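Local coordinates for endonuclease 8-like L720 (Acanthamoeba polyphaga mimivirus, PDB 4MB7), which is an endonuclease VIII-like protein that joins a β-rich domain to an H2TH-type helical domain and carries a bound zinc ion, at residues R14-H19 against I91-D96; Y63-H68 against S104-L109; M137-S142 against N149-H154. One frame throughout, in Å; residues are numbered along the deposited sequence.

Interaction 1. Residues R14-H19 against I91-D96; sequences RHTKNH and IQLDND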
loop_
_atom_site.group_PDB
_atom_site.type_symbol
_atom_site.label_atom_id
_atom_site.label_comp_id
_atom_site.label_asym_id
_atom_site.label_seq_id
_atom_site.Cartn_x
_atom_site.Cartn_y
_atom_site.Cartn_z
ATOM N N ARG A 14 -13.918 -7.168 -0.176
ATOM C CA ARG A 14 -14.900 -6.117 0.098
ATOM C C ARG A 14 -16.353 -6.600 0.095
ATOM O O ARG A 14 -17.237 -5.926 0.621
ATOM C CB ARG A 14 -14.731 -4.936 -0.861
ATOM C CG ARG A 14 -14.994 -5.254 -2.322
ATOM C CD ARG A 14 -14.955 -3.984 -3.157
ATOM N NE ARG A 14 -14.945 -4.259 -4.590
ATOM C CZ ARG A 14 -14.906 -3.319 -5.531
ATOM N NH1 ARG A 14 -14.879 -2.037 -5.191
ATOM N NH2 ARG A 14 -14.896 -3.661 -6.812
ATOM N N HIS A 15 -16.602 -7.760 -0.501
ATOM C CA HIS A 15 -17.960 -8.291 -0.552
ATOM C C HIS A 15 -18.326 -9.056 0.719
ATOM O O HIS A 15 -19.301 -9.806 0.749
ATOM C CB HIS A 15 -18.169 -9.144 -1.806
ATOM C CG HIS A 15 -18.174 -8.349 -3.074
ATOM N ND1 HIS A 15 -17.073 -8.251 -3.897
ATOM C CD2 HIS A 15 -19.143 -7.599 -3.651
ATOM C CE1 HIS A 15 -17.367 -7.483 -4.932
ATOM N NE2 HIS A 15 -18.616 -7.074 -4.806
ATOM N N THR A 16 -17.532 -8.855 1.767
ATOM C CA THR A 16 -17.887 -9.317 3.103
ATOM C C THR A 16 -18.673 -8.232 3.838
ATOM O O THR A 16 -19.135 -8.433 4.959
ATOM C CB THR A 16 -16.644 -9.701 3.927
ATOM O OG1 THR A 16 -15.702 -8.621 3.914
ATOM C CG2 THR A 16 -15.989 -10.951 3.355
ATOM N N LYS A 17 -18.806 -7.080 3.186
ATOM C CA LYS A 17 -19.597 -5.964 3.687
ATOM C C LYS A 17 -21.013 -6.404 4.068
ATOM O O LYS A 17 -21.601 -7.254 3.401
ATOM C CB LYS A 17 -19.649 -4.862 2.627
ATOM C CG LYS A 17 -20.574 -3.701 2.946
ATOM C CD LYS A 17 -20.696 -2.761 1.758
ATOM C CE LYS A 17 -21.726 -1.677 2.023
ATOM N NZ LYS A 17 -21.853 -0.738 0.874
ATOM N N ASN A 18 -21.528 -5.827 5.156
ATOM C CA ASN A 18 -22.878 -6.085 5.673
ATOM C C ASN A 18 -23.069 -7.427 6.383
ATOM O O ASN A 18 -24.185 -7.773 6.771
ATOM C CB ASN A 18 -23.951 -5.885 4.594
ATOM C CG ASN A 18 -23.977 -4.471 4.057
ATOM O OD1 ASN A 18 -23.764 -3.511 4.798
ATOM N ND2 ASN A 18 -24.233 -4.332 2.762
ATOM N N HIS A 19 -21.986 -8.174 6.565
ATOM C CA HIS A 19 -22.068 -9.448 7.276
ATOM C C HIS A 19 -21.622 -9.332 8.731
ATOM O O HIS A 19 -20.812 -8.472 9.080
ATOM C CB HIS A 19 -21.280 -10.537 6.543
ATOM C CG HIS A 19 -21.917 -10.975 5.261
ATOM N ND1 HIS A 19 -22.963 -11.872 5.221
ATOM C CD2 HIS A 19 -21.668 -10.629 3.976
ATOM C CE1 HIS A 19 -23.325 -12.065 3.966
ATOM N NE2 HIS A 19 -22.555 -11.323 3.191
ATOM N N ILE A 91 -11.334 -14.124 11.395
ATOM C CA ILE A 91 -12.704 -13.644 11.526
ATOM C C ILE A 91 -13.670 -14.510 10.732
ATOM O O ILE A 91 -13.610 -14.555 9.505
ATOM C CB ILE A 91 -12.855 -12.183 11.065
ATOM C CG1 ILE A 91 -11.925 -11.268 11.863
ATOM C CG2 ILE A 91 -14.302 -11.732 11.217
ATOM C CD1 ILE A 91 -12.094 -9.793 11.550
ATOM N N GLN A 92 -14.557 -15.203 11.439
ATOM C CA GLN A 92 -15.610 -15.967 10.777
ATOM C C GLN A 92 -16.914 -15.177 10.746
ATOM O O GLN A 92 -17.367 -14.666 11.771
ATOM C CB GLN A 92 -15.828 -17.322 11.453
ATOM C CG GLN A 92 -16.924 -18.144 10.783
ATOM C CD GLN A 92 -16.911 -19.601 11.193
ATOM O OE1 GLN A 92 -16.032 -20.047 11.931
ATOM N NE2 GLN A 92 -17.890 -20.356 10.708
ATOM N N LEU A 93 -17.511 -15.080 9.564
ATOM C CA LEU A 93 -18.739 -14.316 9.383
ATOM C C LEU A 93 -19.979 -15.211 9.396
ATOM O O LEU A 93 -19.871 -16.436 9.458
ATOM C CB LEU A 93 -18.669 -13.518 8.084
ATOM C CG LEU A 93 -17.453 -12.589 8.014
ATOM C CD1 LEU A 93 -17.333 -11.956 6.644
ATOM C CD2 LEU A 93 -17.542 -11.522 9.096
ATOM N N ASP A 94 -21.154 -14.591 9.332
ATOM C CA ASP A 94 -22.421 -15.319 9.418
ATOM C C ASP A 94 -22.723 -16.195 8.201
ATOM O O ASP A 94 -23.585 -17.071 8.263
ATOM C CB ASP A 94 -23.585 -14.358 9.690
ATOM C CG ASP A 94 -23.628 -13.194 8.714
ATOM O OD1 ASP A 94 -23.052 -13.309 7.611
ATOM O OD2 ASP A 94 -24.243 -12.162 9.052
ATOM N N ASN A 95 -22.019 -15.957 7.099
ATOM C CA ASN A 95 -22.195 -16.768 5.897
ATOM C C ASN A 95 -21.093 -17.812 5.717
ATOM O O ASN A 95 -20.819 -18.244 4.596
ATOM C CB ASN A 95 -22.299 -15.885 4.651
ATOM C CG ASN A 95 -21.058 -15.041 4.424
ATOM O OD1 ASN A 95 -20.119 -15.068 5.219
ATOM N ND2 ASN A 95 -21.046 -14.292 3.329
ATOM N N ASP A 96 -20.464 -18.193 6.827
ATOM C CA ASP A 96 -19.402 -19.208 6.850
ATOM C C ASP A 96 -18.095 -18.802 6.161
ATOM O O ASP A 96 -17.166 -19.606 6.064
ATOM C CB ASP A 96 -19.898 -20.557 6.312
ATOM C CG ASP A 96 -20.412 -21.470 7.408
ATOM O OD1 ASP A 96 -20.786 -20.962 8.487
ATOM O OD2 ASP A 96 -20.440 -22.699 7.191
HETATM O O HOH W 1 -19.634 -12.192 1.639
#
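Leu93, the last residue of strand 89-93, meets Thr16 across this contact. Its CD1 lies 3.6 Å from Thr16 CB and nearly as close to Thr16 CG2, and the two side chains cross at about a right angle. Ile21, Ile41 and Leu99 extend this apolar patch, whereas the Thr16 hydroxyl is hydrogen-bonded to Ile13 O and Trp44 NE1. At Asp94 the contact becomes polar. With chi1 at 52°, its carboxylate sits between its own backbone N and carbonyl carbon. From there OD1 offers its syn lone pair to His19, whose ND1 donates over 2.8 Å with an angle of 145° at the hydrogen. Ring and carboxylate planes stand steeply to one another, and the other oxygen, OD2, takes the backbone N-H of Arg20. Asn95 then brings its amide ND2 over one face of the His19 ring, toward the rim and 3.2 Å from His19 CE1, the two planes tilted 29° apart. This is stacking, with no hydrogen bond between the pair. ND2 donates instead to a water at 3.0 Å, which donates a hydrogen bond to His15 O, while OD1 is engaged by Ile97 N. A type II turn ending at His19 thus faces the type I turn from Leu93 to Asp96. The ND1 bond, with the amide over one face, should limit rotation of the imidazole, and the nearby negative charge would probably make this ring more basic.

Interaction 2. Residues Y63-H68 against S104-L109; sequences YVIRTH and SQITLL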
loop_
_atom_site.group_PDB
_atom_site.type_symbol
_atom_site.label_atom_id
_atom_site.label_comp_id
_atom_site.label_asym_id
_atom_site.label_seq_id
_atom_site.Cartn_x
_atom_site.Cartn_y
_atom_site.Cartn_z
ATOM N N TYR A 63 -15.777 1.051 15.520
ATOM C CA TYR A 63 -14.331 0.892 15.446
ATOM C C TYR A 63 -13.843 0.755 14.011
ATOM O O TYR A 63 -14.587 0.339 13.122
ATOM C CB TYR A 63 -13.877 -0.324 16.255
ATOM C CG TYR A 63 -13.983 -0.147 17.751
ATOM C CD1 TYR A 63 -13.086 0.660 18.439
ATOM C CD2 TYR A 63 -14.971 -0.798 18.476
ATOM C CE1 TYR A 63 -13.175 0.819 19.813
ATOM C CE2 TYR A 63 -15.069 -0.646 19.848
ATOM C CZ TYR A 63 -14.169 0.162 20.511
ATOM O OH TYR A 63 -14.268 0.311 21.877
ATOM N N VAL A 64 -12.582 1.109 13.793
ATOM C CA VAL A 64 -11.938 0.895 12.504
ATOM C C VAL A 64 -10.679 0.063 12.697
ATOM O O VAL A 64 -9.807 0.413 13.490
ATOM C CB VAL A 64 -11.571 2.223 11.815
ATOM C CG1 VAL A 64 -10.760 1.957 10.548
ATOM C CG2 VAL A 64 -12.827 3.021 11.495
ATOM N N ILE A 65 -10.598 -1.050 11.983
ATOM C CA ILE A 65 -9.393 -1.867 11.997
ATOM C C ILE A 65 -8.517 -1.503 10.809
ATOM O O ILE A 65 -8.961 -1.560 9.661
ATOM C CB ILE A 65 -9.719 -3.367 11.943
ATOM C CG1 ILE A 65 -10.506 -3.785 13.185
ATOM C CG2 ILE A 65 -8.442 -4.181 11.834
ATOM C CD1 ILE A 65 -10.878 -5.252 13.199
ATOM N N ARG A 66 -7.280 -1.113 11.092
ATOM C CA ARG A 66 -6.328 -0.774 10.045
ATOM C C ARG A 66 -5.302 -1.883 9.869
ATOM O O ARG A 66 -4.673 -2.323 10.834
ATOM C CB ARG A 66 -5.615 0.545 10.357
ATOM C CG ARG A 66 -4.721 1.038 9.230
ATOM C CD ARG A 66 -3.837 2.187 9.693
ATOM N NE ARG A 66 -2.817 1.729 10.631
ATOM C CZ ARG A 66 -2.071 2.532 11.380
ATOM N NH1 ARG A 66 -2.229 3.848 11.310
ATOM N NH2 ARG A 66 -1.170 2.020 12.204
ATOM N N THR A 67 -5.136 -2.328 8.631
ATOM C CA THR A 67 -4.176 -3.371 8.315
ATOM C C THR A 67 -3.064 -2.837 7.422
ATOM O O THR A 67 -3.321 -2.215 6.389
ATOM C CB THR A 67 -4.853 -4.560 7.606
ATOM O OG1 THR A 67 -5.887 -5.093 8.445
ATOM C CG2 THR A 67 -3.837 -5.652 7.306
ATOM N N HIS A 68 -1.826 -3.070 7.839
ATOM C CA HIS A 68 -0.672 -2.795 6.999
ATOM C C HIS A 68 0.021 -4.118 6.689
ATOM O O HIS A 68 0.653 -4.716 7.560
ATOM C CB HIS A 68 0.298 -1.845 7.701
ATOM C CG HIS A 68 1.547 -1.579 6.921
ATOM N ND1 HIS A 68 2.764 -1.338 7.522
ATOM C CD2 HIS A 68 1.770 -1.519 5.586
ATOM C CE1 HIS A 68 3.681 -1.140 6.593
ATOM N NE2 HIS A 68 3.104 -1.245 5.409
ATOM N N SER A 104 0.996 -9.254 9.022
ATOM C CA SER A 104 0.487 -7.901 8.871
ATOM C C SER A 104 0.454 -7.172 10.201
ATOM O O SER A 104 0.287 -7.787 11.256
ATOM C CB SER A 104 -0.921 -7.923 8.268
ATOM O OG SER A 104 -0.929 -8.552 6.999
ATOM N N GLN A 105 0.624 -5.857 10.141
ATOM C CA GLN A 105 0.410 -5.010 11.302
ATOM C C GLN A 105 -1.073 -4.669 11.381
ATOM O O GLN A 105 -1.650 -4.126 10.437
ATOM C CB GLN A 105 1.255 -3.739 11.209
ATOM C CG GLN A 105 2.753 -4.002 11.231
ATOM C CD GLN A 105 3.578 -2.733 11.124
ATOM O OE1 GLN A 105 3.042 -1.646 10.909
ATOM N NE2 GLN A 105 4.891 -2.868 11.277
ATOM N N ILE A 106 -1.685 -5.010 12.505
ATOM C CA ILE A 106 -3.119 -4.834 12.686
ATOM C C ILE A 106 -3.381 -3.935 13.886
ATOM O O ILE A 106 -2.964 -4.237 15.005
ATOM C CB ILE A 106 -3.816 -6.192 12.884
ATOM C CG1 ILE A 106 -3.505 -7.119 11.704
ATOM C CG2 ILE A 106 -5.319 -6.004 13.045
ATOM C CD1 ILE A 106 -3.903 -8.558 11.934
ATOM N N THR A 107 -4.079 -2.832 13.645
ATOM C CA THR A 107 -4.274 -1.808 14.661
ATOM C C THR A 107 -5.742 -1.421 14.802
ATOM O O THR A 107 -6.439 -1.217 13.807
ATOM C CB THR A 107 -3.459 -0.541 14.321
ATOM O OG1 THR A 107 -2.075 -0.885 14.182
ATOM C CG2 THR A 107 -3.611 0.512 15.410
ATOM N N LEU A 108 -6.205 -1.318 16.043
ATOM C CA LEU A 108 -7.536 -0.800 16.318
ATOM C C LEU A 108 -7.507 0.723 16.295
ATOM O O LEU A 108 -6.703 1.348 16.987
ATOM C CB LEU A 108 -8.030 -1.275 17.682
ATOM C CG LEU A 108 -9.439 -0.809 18.055
ATOM C CD1 LEU A 108 -10.478 -1.599 17.274
ATOM C CD2 LEU A 108 -9.679 -0.916 19.555
ATOM N N LEU A 109 -8.379 1.320 15.494
ATOM C CA LEU A 109 -8.504 2.770 15.462
ATOM C C LEU A 109 -9.883 3.194 15.950
ATOM O O LEU A 109 -10.903 2.848 15.355
ATOM C CB LEU A 109 -8.247 3.313 14.054
ATOM C CG LEU A 109 -6.851 3.084 13.471
ATOM C CD1 LEU A 109 -6.731 3.744 12.105
ATOM C CD2 LEU A 109 -5.773 3.594 14.413
HETATM O O HOH W 2 -1.838 -0.958 10.584
#
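Strands 63-68 and 104-109 run antiparallel, their axes 4.7 Å apart at closest approach and 163° between their directions, with Val64-Leu109, Arg66-Thr107 and His68-Gln105 as hydrogen-bonded pairs and Ile65-Leu108 and Thr67-Ile106 as the non-hydrogen-bonded pairs between them. Each hydrogen-bonded pair makes two N-H to O=C bonds, and CA-H groups of Ile65, Thr67 and Ile106 lean on carbonyl oxygens that already accept an N-H bond across the pair. On the face bearing Ile65, Thr67, Ile106 and Leu108, the isoleucines lie side by side and touch through their CG2 methyls at 3.8 Å. Near the start of strand 63-70, Leu108 CD1 reaches Tyr63 CD1 at 3.6 Å, and Val34 adjoins both residues. Thr67 turns its CG2 to Ser104 CB, while its OG1 is hydrogen-bonded to Trp101 NE1. The other face is more polar. Arg66 leaves the strand with CG opposite its backbone N (chi1 -174°), then bends at chi3; its CB packs on Leu109 CD1 at 3.8 Å. Its NE donates over 2.9 Å to a water in the guanidinium plane, which in turn donates to Gln105 O, and Tyr50 adds a cation-pi contact. The extended Gln105 side chain runs alongside His68, bringing OE1 to the edge of the ring for a weak bond from ND1 (3.4 Å, nearly straight). A bound sulfate also lies about 3 Å from the His68 side chain. Leu109 and Val64 meet Ile130 of helix 126-136. Strand 104-109 is the outermost strand on one side of a four-stranded antiparallel sheet, one of two such sheets in this part of the chain, as in the β-sandwich domain of Fpg/Nei-family proteins.

Interaction 3. Residues M137-S142 against N149-H154; sequences MKYDLS and NLFQSH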
loop_
_atom_site.group_PDB
_atom_site.type_symbol
_atom_site.label_atom_id
_atom_site.label_comp_id
_atom_site.label_asym_id
_atom_site.label_seq_id
_atom_site.Cartn_x
_atom_site.Cartn_y
_atom_site.Cartn_z
ATOM N N MET A 137 -6.689 8.828 -0.360
ATOM C CA MET A 137 -7.164 7.977 -1.450
ATOM C C MET A 137 -7.024 8.682 -2.795
ATOM O O MET A 137 -6.824 8.043 -3.828
ATOM C CB MET A 137 -8.628 7.586 -1.242
ATOM C CG MET A 137 -8.876 6.635 -0.086
ATOM S SD MET A 137 -10.606 6.132 -0.020
ATOM C CE MET A 137 -10.781 5.326 -1.605
ATOM N N LYS A 138 -7.133 10.005 -2.770
ATOM C CA LYS A 138 -7.050 10.808 -3.982
ATOM C C LYS A 138 -5.625 10.872 -4.532
ATOM O O LYS A 138 -5.419 11.236 -5.688
ATOM C CB LYS A 138 -7.568 12.223 -3.717
ATOM C CG LYS A 138 -9.013 12.282 -3.251
ATOM C CD LYS A 138 -9.467 13.720 -3.064
ATOM C CE LYS A 138 -10.927 13.799 -2.646
ATOM N NZ LYS A 138 -11.378 15.210 -2.478
ATOM N N TYR A 139 -4.650 10.514 -3.701
ATOM C CA TYR A 139 -3.244 10.579 -4.093
ATOM C C TYR A 139 -2.686 9.198 -4.417
ATOM O O TYR A 139 -1.538 9.069 -4.848
ATOM C CB TYR A 139 -2.408 11.230 -2.986
ATOM C CG TYR A 139 -2.884 12.608 -2.580
ATOM C CD1 TYR A 139 -3.433 13.480 -3.513
ATOM C CD2 TYR A 139 -2.787 13.036 -1.262
ATOM C CE1 TYR A 139 -3.870 14.739 -3.144
ATOM C CE2 TYR A 139 -3.223 14.292 -0.883
ATOM C CZ TYR A 139 -3.763 15.140 -1.827
ATOM O OH TYR A 139 -4.197 16.392 -1.454
ATOM N N ASP A 140 -3.501 8.171 -4.198
ATOM C CA ASP A 140 -3.118 6.790 -4.463
ATOM C C ASP A 140 -3.266 6.505 -5.955
ATOM O O ASP A 140 -4.375 6.498 -6.486
ATOM C CB ASP A 140 -4.005 5.840 -3.645
ATOM C CG ASP A 140 -3.556 4.383 -3.717
ATOM O OD1 ASP A 140 -2.986 3.957 -4.744
ATOM O OD2 ASP A 140 -3.791 3.652 -2.732
ATOM N N LEU A 141 -2.140 6.258 -6.617
ATOM C CA LEU A 141 -2.114 6.040 -8.062
ATOM C C LEU A 141 -2.927 4.830 -8.524
ATOM O O LEU A 141 -3.334 4.761 -9.682
ATOM C CB LEU A 141 -0.669 5.913 -8.552
ATOM C CG LEU A 141 0.175 7.187 -8.474
ATOM C CD1 LEU A 141 1.644 6.863 -8.665
ATOM C CD2 LEU A 141 -0.285 8.191 -9.514
ATOM N N SER A 142 -3.163 3.880 -7.624
ATOM C CA SER A 142 -3.910 2.676 -7.978
ATOM C C SER A 142 -5.379 2.751 -7.563
ATOM O O SER A 142 -6.167 1.871 -7.899
ATOM C CB SER A 142 -3.267 1.441 -7.347
ATOM O OG SER A 142 -3.517 1.398 -5.953
ATOM N N ASN A 149 -5.606 16.174 -10.931
ATOM C CA ASN A 149 -5.342 17.587 -10.670
ATOM C C ASN A 149 -4.930 17.873 -9.229
ATOM O O ASN A 149 -4.011 18.654 -8.984
ATOM C CB ASN A 149 -6.543 18.449 -11.065
ATOM C CG ASN A 149 -6.682 18.600 -12.569
ATOM O OD1 ASN A 149 -5.717 18.430 -13.314
ATOM N ND2 ASN A 149 -7.886 18.929 -13.023
ATOM N N LEU A 150 -5.608 17.237 -8.280
ATOM C CA LEU A 150 -5.286 17.421 -6.871
ATOM C C LEU A 150 -3.944 16.779 -6.523
ATOM O O LEU A 150 -3.193 17.304 -5.702
ATOM C CB LEU A 150 -6.400 16.862 -5.982
ATOM C CG LEU A 150 -6.266 17.146 -4.485
ATOM C CD1 LEU A 150 -5.983 18.620 -4.241
ATOM C CD2 LEU A 150 -7.521 16.714 -3.746
ATOM N N PHE A 151 -3.648 15.648 -7.157
ATOM C CA PHE A 151 -2.376 14.963 -6.947
ATOM C C PHE A 151 -1.207 15.815 -7.420
ATOM O O PHE A 151 -0.175 15.893 -6.755
ATOM C CB PHE A 151 -2.356 13.610 -7.666
ATOM C CG PHE A 151 -1.004 12.949 -7.682
ATOM C CD1 PHE A 151 -0.551 12.238 -6.582
ATOM C CD2 PHE A 151 -0.185 13.038 -8.799
ATOM C CE1 PHE A 151 0.691 11.631 -6.593
ATOM C CE2 PHE A 151 1.058 12.436 -8.815
ATOM C CZ PHE A 151 1.496 11.729 -7.710
ATOM N N GLN A 152 -1.373 16.449 -8.577
ATOM C CA GLN A 152 -0.316 17.273 -9.153
ATOM C C GLN A 152 -0.019 18.492 -8.289
ATOM O O GLN A 152 1.141 18.833 -8.067
ATOM C CB GLN A 152 -0.676 17.703 -10.579
ATOM C CG GLN A 152 -0.648 16.568 -11.591
ATOM C CD GLN A 152 0.743 15.992 -11.788
ATOM O OE1 GLN A 152 1.747 16.651 -11.512
ATOM N NE2 GLN A 152 0.809 14.755 -12.268
ATOM N N SER A 153 -1.072 19.143 -7.803
ATOM C CA SER A 153 -0.920 20.299 -6.926
ATOM C C SER A 153 -0.230 19.892 -5.628
ATOM O O SER A 153 0.661 20.586 -5.140
ATOM C CB SER A 153 -2.285 20.915 -6.615
ATOM O OG SER A 153 -2.983 21.240 -7.804
ATOM N N HIS A 154 -0.654 18.759 -5.081
ATOM C CA HIS A 154 -0.097 18.235 -3.842
ATOM C C HIS A 154 1.375 17.887 -4.022
ATOM O O HIS A 154 2.206 18.182 -3.163
ATOM C CB HIS A 154 -0.886 17.000 -3.399
ATOM C CG HIS A 154 -0.482 16.469 -2.060
ATOM N ND1 HIS A 154 -0.055 15.172 -1.873
ATOM C CD2 HIS A 154 -0.447 17.057 -0.841
ATOM C CE1 HIS A 154 0.228 14.985 -0.596
ATOM N NE2 HIS A 154 0.000 16.113 0.051
#
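A chi1 of -174° swings the His154 ring away from its own backbone N, and Tyr139 has CG beside its own N (chi1 -56°); together these torsions bring the two rings face to face. The planes differ by 5° and the centroids are 4.0 Å apart, an offset stack in which Tyr139 CE2 sits over the centre of the imidazole and His154 ND1 lies above the rim of the phenol ring, 3.4 Å from CE2. His154 CB adds an off-centre CH-pi contact, and the imidazole also stacks with Tyr176. Leu150, one helical turn earlier, comes to the edge of the same phenol ring, its CG 3.7 Å from Tyr139 CE1. Its CD2 methyl meets the extended aliphatic chain of Lys138 at CD, 3.6 Å away. At the tyrosine backbone, Phe151 CD1 approaches Tyr139 O at 3.7 Å, and Leu141 CD2 lies over one face of the phenylalanine ring, 4.4 Å from CZ. Helix 205-230 touches both Leu141, through Leu215 and Ile219, and Phe151, through Cys212, while Phe146 adds a further ring against Phe151. The loop itself is shaped by an Asx turn: Asp140 OD1 accepts from Ser142 N at 2.9 Å and from Ser142 OG, both arriving from the same face of the carboxylate, and OD2 takes Gly48 N. Between these two segments of the H2TH family region the contact is stacking and apolar, with a Lys138-Asp147 backbone bond just before the helix, while the buried aspartate is satisfied by donors on the loop and on Gly48.

Interactions 1 and 2 interlock along the chain, their segments alternating. Interaction 1 sets a loop against the end of a strand in one four-stranded sheet, interaction 2 pairs two strands of the other; the centres of the two contacts are about 17 Å apart. Interaction 3 follows both in sequence and lies in the H2TH region, its centre about 31 Å from that of interaction 1. None touches another. All three are partly buried, but interaction 1 lies farthest from the middle of the chain and relies on one histidine-carboxylate hydrogen bond, a small apolar contact and a water bridge. Interaction 2 buries the most surface and rests on regular backbone pairing. Interaction 3 joins loop to helix through rings and aliphatic groups.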